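PDB 4EU0: PelD from Pseudomonas aeruginosa, which binds cyclic di-GMP, probably as a membrane-anchored receptor, through a cytosolic portion that joins a GAF domain to a degenerate GGDEF domain. Local coordinates for residues 40-51 with 116-127. Residues are numbered along the deposited sequence; the frame is centred on the assembly and turned at random.
Sequences SLRIAGLYRVRY and RILALLAVEQMP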
# COMPACT_ATOMS: atom_id res chain seq x y z
N SER A 40 6.88 -5.00 -19.08
CA SER A 40 7.41 -5.75 -20.22
C SER A 40 8.86 -5.36 -20.54
O SER A 40 9.25 -5.24 -21.70
CB SER A 40 6.52 -5.59 -21.47
OG SER A 40 5.18 -5.99 -21.21
N LEU A 41 9.65 -5.15 -19.49
CA LEU A 41 11.04 -4.69 -19.64
C LEU A 41 11.92 -5.76 -20.26
O LEU A 41 11.72 -6.96 -20.03
CB LEU A 41 11.62 -4.28 -18.28
CG LEU A 41 10.84 -3.29 -17.40
CD1 LEU A 41 11.63 -2.92 -16.16
CD2 LEU A 41 10.45 -2.05 -18.18
N ARG A 42 12.90 -5.33 -21.06
CA ARG A 42 13.85 -6.25 -21.66
C ARG A 42 15.28 -6.04 -21.16
O ARG A 42 16.00 -7.02 -20.91
CB ARG A 42 13.78 -6.19 -23.20
CG ARG A 42 14.48 -7.34 -23.92
CD ARG A 42 13.91 -8.71 -23.50
NE ARG A 42 14.33 -9.79 -24.38
CZ ARG A 42 15.47 -10.47 -24.26
NH1 ARG A 42 16.33 -10.20 -23.28
NH2 ARG A 42 15.75 -11.44 -25.12
N ILE A 43 15.70 -4.78 -21.02
CA ILE A 43 16.99 -4.47 -20.40
C ILE A 43 16.82 -3.38 -19.34
O ILE A 43 16.34 -2.28 -19.64
CB ILE A 43 18.09 -4.05 -21.42
CG1 ILE A 43 18.08 -4.94 -22.67
CG2 ILE A 43 19.47 -4.13 -20.77
CD1 ILE A 43 19.02 -4.47 -23.79
N ALA A 44 17.21 -3.70 -18.11
CA ALA A 44 17.02 -2.81 -16.97
C ALA A 44 17.97 -3.14 -15.82
O ALA A 44 18.64 -4.18 -15.83
CB ALA A 44 15.57 -2.86 -16.49
N GLY A 45 18.01 -2.25 -14.83
CA GLY A 45 18.82 -2.45 -13.63
C GLY A 45 18.17 -1.83 -12.41
O GLY A 45 17.43 -0.85 -12.52
N LEU A 46 18.44 -2.41 -11.25
CA LEU A 46 17.94 -1.90 -9.98
C LEU A 46 19.11 -1.46 -9.09
O LEU A 46 20.05 -2.22 -8.87
CB LEU A 46 17.12 -2.96 -9.25
CG LEU A 46 16.36 -2.53 -7.99
CD1 LEU A 46 15.22 -1.56 -8.31
CD2 LEU A 46 15.84 -3.75 -7.27
N TYR A 47 19.03 -0.22 -8.60
CA TYR A 47 20.14 0.39 -7.85
C TYR A 47 19.68 0.96 -6.51
O TYR A 47 18.56 1.45 -6.40
CB TYR A 47 20.78 1.51 -8.68
CG TYR A 47 21.13 1.07 -10.08
CD1 TYR A 47 22.37 0.52 -10.36
CD2 TYR A 47 20.20 1.17 -11.13
CE1 TYR A 47 22.71 0.11 -11.64
CE2 TYR A 47 20.52 0.75 -12.41
CZ TYR A 47 21.78 0.22 -12.65
OH TYR A 47 22.11 -0.19 -13.92
N ARG A 48 20.54 0.91 -5.50
CA ARG A 48 20.25 1.55 -4.22
C ARG A 48 20.44 3.06 -4.34
O ARG A 48 21.38 3.52 -4.99
CB ARG A 48 21.13 0.98 -3.11
CG ARG A 48 20.90 1.64 -1.74
CD ARG A 48 21.91 1.19 -0.69
NE ARG A 48 21.82 -0.24 -0.39
CZ ARG A 48 20.91 -0.80 0.41
NH1 ARG A 48 19.98 -0.07 1.02
NH2 ARG A 48 20.94 -2.11 0.60
N VAL A 49 19.55 3.81 -3.71
CA VAL A 49 19.68 5.26 -3.65
C VAL A 49 20.03 5.69 -2.22
O VAL A 49 19.35 5.30 -1.28
CB VAL A 49 18.40 5.97 -4.14
CG1 VAL A 49 18.49 7.47 -3.93
CG2 VAL A 49 18.16 5.65 -5.62
N ARG A 50 21.09 6.48 -2.09
CA ARG A 50 21.57 6.96 -0.79
C ARG A 50 20.64 8.02 -0.21
O ARG A 50 19.71 8.48 -0.88
CB ARG A 50 22.99 7.52 -0.89
CG ARG A 50 23.97 6.62 -1.61
CD ARG A 50 25.40 7.07 -1.35
NE ARG A 50 26.26 6.87 -2.52
CZ ARG A 50 26.79 5.70 -2.89
NH1 ARG A 50 26.54 4.60 -2.18
NH2 ARG A 50 27.56 5.63 -3.97
N TYR A 51 20.89 8.42 1.04
CA TYR A 51 20.05 9.40 1.72
C TYR A 51 20.01 10.76 1.01
O TYR A 51 18.98 11.42 0.99
CB TYR A 51 20.48 9.56 3.18
CG TYR A 51 19.53 10.42 3.99
CD1 TYR A 51 18.24 9.98 4.27
CD2 TYR A 51 19.92 11.67 4.46
CE1 TYR A 51 17.36 10.77 5.01
CE2 TYR A 51 19.05 12.46 5.20
CZ TYR A 51 17.77 12.00 5.48
OH TYR A 51 16.90 12.77 6.20
N ARG A 116 10.99 9.16 0.91
CA ARG A 116 12.37 8.66 0.87
C ARG A 116 12.57 7.79 -0.36
O ARG A 116 11.84 6.83 -0.57
CB ARG A 116 12.70 7.88 2.15
CG ARG A 116 14.19 7.81 2.51
CD ARG A 116 14.36 7.60 4.00
NE ARG A 116 15.62 6.96 4.37
CZ ARG A 116 15.95 6.61 5.61
NH1 ARG A 116 15.11 6.86 6.61
NH2 ARG A 116 17.11 6.03 5.87
N ILE A 117 13.56 8.14 -1.19
CA ILE A 117 13.89 7.34 -2.37
C ILE A 117 14.83 6.24 -1.91
O ILE A 117 15.98 6.50 -1.56
CB ILE A 117 14.64 8.18 -3.45
CG1 ILE A 117 14.14 9.64 -3.53
CG2 ILE A 117 14.66 7.46 -4.80
CD1 ILE A 117 12.71 9.85 -3.89
N LEU A 118 14.32 5.01 -1.89
CA LEU A 118 15.08 3.86 -1.42
C LEU A 118 15.95 3.27 -2.52
O LEU A 118 17.05 2.80 -2.26
CB LEU A 118 14.14 2.77 -0.90
CG LEU A 118 13.59 2.85 0.53
CD1 LEU A 118 12.73 4.08 0.76
CD2 LEU A 118 12.80 1.60 0.81
N ALA A 119 15.43 3.30 -3.75
CA ALA A 119 16.03 2.60 -4.89
C ALA A 119 15.63 3.24 -6.21
O ALA A 119 14.71 4.05 -6.27
CB ALA A 119 15.62 1.13 -4.87
N LEU A 120 16.33 2.84 -7.27
CA LEU A 120 16.09 3.37 -8.60
C LEU A 120 15.98 2.21 -9.60
O LEU A 120 16.83 1.33 -9.62
CB LEU A 120 17.24 4.31 -8.97
CG LEU A 120 17.37 4.97 -10.34
CD1 LEU A 120 18.41 6.08 -10.26
CD2 LEU A 120 17.81 3.97 -11.36
N LEU A 121 14.92 2.22 -10.41
CA LEU A 121 14.83 1.34 -11.57
C LEU A 121 15.27 2.13 -12.80
O LEU A 121 14.66 3.14 -13.13
CB LEU A 121 13.39 0.82 -11.78
CG LEU A 121 13.09 0.05 -13.07
CD1 LEU A 121 13.72 -1.33 -13.04
CD2 LEU A 121 11.59 -0.05 -13.33
N ALA A 122 16.34 1.67 -13.45
CA ALA A 122 16.84 2.30 -14.68
C ALA A 122 16.59 1.37 -15.85
O ALA A 122 17.10 0.25 -15.88
CB ALA A 122 18.33 2.61 -14.56
N VAL A 123 15.78 1.82 -16.80
CA VAL A 123 15.41 0.99 -17.94
C VAL A 123 16.13 1.45 -19.20
O VAL A 123 15.96 2.59 -19.64
CB VAL A 123 13.88 0.98 -18.18
CG1 VAL A 123 13.55 0.11 -19.38
CG2 VAL A 123 13.14 0.50 -16.93
N GLU A 124 16.93 0.55 -19.77
CA GLU A 124 17.63 0.82 -21.02
C GLU A 124 16.80 0.43 -22.24
O GLU A 124 16.87 1.09 -23.28
CB GLU A 124 19.02 0.17 -21.06
CG GLU A 124 19.29 -0.90 -20.01
CD GLU A 124 19.96 -0.36 -18.74
OE1 GLU A 124 20.18 0.87 -18.65
OE2 GLU A 124 20.27 -1.18 -17.84
N GLN A 125 16.01 -0.63 -22.11
CA GLN A 125 15.19 -1.11 -23.22
C GLN A 125 13.86 -1.71 -22.77
O GLN A 125 13.81 -2.63 -21.94
CB GLN A 125 15.97 -2.13 -24.06
CG GLN A 125 15.26 -2.55 -25.36
CD GLN A 125 15.91 -3.75 -26.01
OE1 GLN A 125 17.09 -3.72 -26.36
NE2 GLN A 125 15.14 -4.82 -26.19
N MET A 126 12.78 -1.18 -23.33
CA MET A 126 11.46 -1.79 -23.25
C MET A 126 10.83 -1.62 -24.62
O MET A 126 11.17 -0.67 -25.33
CB MET A 126 10.60 -1.10 -22.17
CG MET A 126 10.64 0.41 -22.25
SD MET A 126 9.73 1.21 -20.92
CE MET A 126 10.65 0.86 -19.44
N PRO A 127 9.93 -2.54 -25.02
CA PRO A 127 9.26 -2.43 -26.31
C PRO A 127 8.52 -1.09 -26.45
O PRO A 127 7.90 -0.63 -25.50
CB PRO A 127 8.26 -3.59 -26.31
CG PRO A 127 8.79 -4.56 -25.34
CD PRO A 127 9.57 -3.79 -24.32
O HOH W 1 17.12 9.15 -0.94
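Ile43 to Arg48 and Ile117 to Val123 pair as antiparallel neighbours in the five-stranded sheet of the GAF domain, with strand 61-63 beyond the first and strand 106-111 beyond the second. Gly45 with Ala122 and Tyr47 with Leu120 are hydrogen-bonded pairs, the shortest bond running from Leu120 N to Tyr47 O at 2.8 Å. Between Ile43 and Ala44 the register slips by one residue at the first of two adjoining classic beta bulges, where Ile43 O accepts from both Glu124 N (2.9 Å) and Gln125 N; in the second, Gln125 O accepts from Arg42 N and Ile43 N.

Ala44, Leu46, Leu121 and Val123 share one face, where Leu121 packs against helix 28-39. Leu41 CD1 joins them, meeting Leu121 CD2 tip to tip at 4.0 Å. On the other face the Tyr47 ring, with CG anti to its carbonyl carbon (chi1 -51°), presents its edge to Ala122 CB, 3.6 Å from CE2. Buried here, Tyr47 OH and Glu124 OE2 find no polar partner. Val49 CG2 lies 3.7 Å from Leu120 CB, and the side chain also touches Leu80 of helix 74-82. A water bridges Arg50 O and Ile117 O. Strand order 2-1-5-4-3, with the first and fifth strands adjacent, is the antiparallel sheet of the GAF fold.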